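Time interval measuring enzyme TIME (Bombyx mori, PDB 2E46) probably converts superoxide to hydrogen peroxide and oxygen as a copper- and zinc-binding member of the Cu-Zn superoxide dismutase family, and is known as a time-interval-measuring clock protein. Local coordinates at residues D31-V36 against D103-Q108. Residues are numbered along the deposited sequence; the frame is centred on the assembly and turned at random.
Sequences DGKVHV and DLVDDQ
Val34 and Asp106 exchange two backbone hydrogen bonds, Val34 N to Asp106 O at 3.0 Å and Asp106 N to Val34 O at 2.8 Å, and Val36 with Leu104 does the same. All four are nearly straight at the hydrogen; the reciprocal exchange, with the axes of 33-36 and 103-106 at 164°, makes both antiparallel hydrogen-bonded pairs. Between them, His35 and Val105 form the non-hydrogen-bonded pair, their CA atoms 4.4 Å apart, and Val105 CA makes a CA-H...O contact with Val34 O.

A further polar link joins side chains. With CG anti to the backbone N (chi1 -173°), the His35 ring reaches along the partner strand and donates NE2 to Asp103 OD1 at 3.2 Å. This bond is bent, the oxygen lying 22° out of the ring plane, and ring and carboxylate are twisted well away from coplanarity. Leu104 O also sits at the ring edge, 3.4 Å from His35 CD2. The other carboxylate oxygen of Asp103 forms a salt bridge with Arg101. Asp106 salt-bridges Arg84 through OD2; its OD1 accepts Gln108 N from above the carboxylate plane, closing an Asx turn, and also takes Ile109 N, so both oxygens are engaged and the carboxylate is fixed where strand gives way to loop.

Apolar contacts divide between the two faces. On the face of His35 and Val105, Lys33 slants across Val105, its CD 3.8 Å from Val105 CG2. On the face of Val34, Val36, Leu104 and Asp106, Val36 and Leu104 lie side by side, Leu104 CD1 resting 4.0 Å from Val36 CB, while Ile109 covers Val34 and Val36.

The Asp106 side chain lies about 8 Å from that of the zinc ligand Asp88. The contact pairs strands 33-41 and 99-106 as antiparallel neighbours in the Greek-key beta-barrel of Cu-Zn superoxide dismutases.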
# COMPACT_ATOMS: atom_id res chain seq x y z
N ASP A 31 -11.47 3.13 21.87
CA ASP A 31 -12.13 4.41 21.85
C ASP A 31 -12.05 5.13 20.54
O ASP A 31 -12.08 6.38 20.52
CB ASP A 31 -11.65 5.31 22.97
CG ASP A 31 -11.94 4.73 24.37
OD1 ASP A 31 -10.98 4.78 25.20
OD2 ASP A 31 -13.09 4.23 24.62
N GLY A 32 -12.02 4.34 19.45
CA GLY A 32 -12.00 4.86 18.04
C GLY A 32 -10.72 5.72 17.74
O GLY A 32 -10.81 6.71 17.02
N LYS A 33 -9.60 5.34 18.40
CA LYS A 33 -8.32 5.98 18.30
C LYS A 33 -7.36 5.06 17.52
O LYS A 33 -7.49 3.83 17.44
CB LYS A 33 -7.74 6.43 19.67
CG LYS A 33 -8.38 7.75 20.26
CD LYS A 33 -7.89 7.88 21.70
CE LYS A 33 -8.79 8.67 22.67
NZ LYS A 33 -7.90 9.47 23.71
N VAL A 34 -6.47 5.73 16.83
CA VAL A 34 -5.26 5.04 16.26
C VAL A 34 -3.89 5.53 16.79
O VAL A 34 -3.70 6.73 16.96
CB VAL A 34 -5.38 4.66 14.68
CG1 VAL A 34 -6.80 4.79 14.05
CG2 VAL A 34 -4.25 5.01 13.87
N HIS A 35 -3.02 4.56 17.09
CA HIS A 35 -1.81 4.77 17.82
C HIS A 35 -0.77 4.73 16.74
O HIS A 35 -0.65 3.69 16.05
CB HIS A 35 -1.57 3.63 18.85
CG HIS A 35 -0.40 3.87 19.78
ND1 HIS A 35 0.24 2.84 20.45
CD2 HIS A 35 0.27 4.99 20.12
CE1 HIS A 35 1.22 3.33 21.20
NE2 HIS A 35 1.30 4.62 20.97
N VAL A 36 -0.11 5.85 16.47
CA VAL A 36 0.84 5.89 15.31
C VAL A 36 2.28 5.93 15.90
O VAL A 36 2.60 6.82 16.70
CB VAL A 36 0.61 7.23 14.56
CG1 VAL A 36 1.61 7.45 13.45
CG2 VAL A 36 -0.89 7.39 14.04
N ASP A 103 5.47 9.01 17.79
CA ASP A 103 4.69 8.38 18.86
C ASP A 103 3.52 9.19 19.26
O ASP A 103 3.65 10.05 20.21
CB ASP A 103 5.50 8.17 20.17
CG ASP A 103 4.69 7.39 21.19
OD1 ASP A 103 3.64 6.84 20.85
OD2 ASP A 103 5.11 7.29 22.36
N LEU A 104 2.41 8.91 18.61
CA LEU A 104 1.18 9.72 18.90
C LEU A 104 -0.14 8.93 18.72
O LEU A 104 -0.18 7.84 18.31
CB LEU A 104 1.11 11.02 18.09
CG LEU A 104 1.07 10.85 16.57
CD1 LEU A 104 -0.39 10.76 16.11
CD2 LEU A 104 1.86 11.92 15.84
N VAL A 105 -1.23 9.56 19.10
CA VAL A 105 -2.50 8.97 18.97
C VAL A 105 -3.38 9.99 18.31
O VAL A 105 -3.44 11.16 18.71
CB VAL A 105 -3.09 8.20 20.27
CG1 VAL A 105 -2.11 7.90 21.40
CG2 VAL A 105 -4.36 8.74 20.73
N ASP A 106 -4.07 9.52 17.26
CA ASP A 106 -4.94 10.40 16.50
C ASP A 106 -6.35 9.87 16.47
O ASP A 106 -6.54 8.65 16.16
CB ASP A 106 -4.46 10.51 15.11
CG ASP A 106 -5.14 11.65 14.36
OD1 ASP A 106 -5.92 11.41 13.37
OD2 ASP A 106 -4.90 12.80 14.79
N ASP A 107 -7.35 10.72 16.73
CA ASP A 107 -8.75 10.24 16.77
C ASP A 107 -9.46 10.36 15.45
O ASP A 107 -10.63 9.96 15.41
CB ASP A 107 -9.64 10.91 17.86
CG ASP A 107 -9.71 12.48 17.71
OD1 ASP A 107 -8.97 13.11 16.86
OD2 ASP A 107 -10.46 13.10 18.53
N GLN A 108 -8.81 10.88 14.38
CA GLN A 108 -9.51 11.08 13.07
C GLN A 108 -9.21 9.97 12.06
O GLN A 108 -10.09 9.58 11.36
CB GLN A 108 -9.19 12.43 12.42
CG GLN A 108 -9.87 13.70 13.01
CD GLN A 108 -11.39 13.47 13.47
OE1 GLN A 108 -11.77 13.54 14.71
NE2 GLN A 108 -12.24 13.16 12.48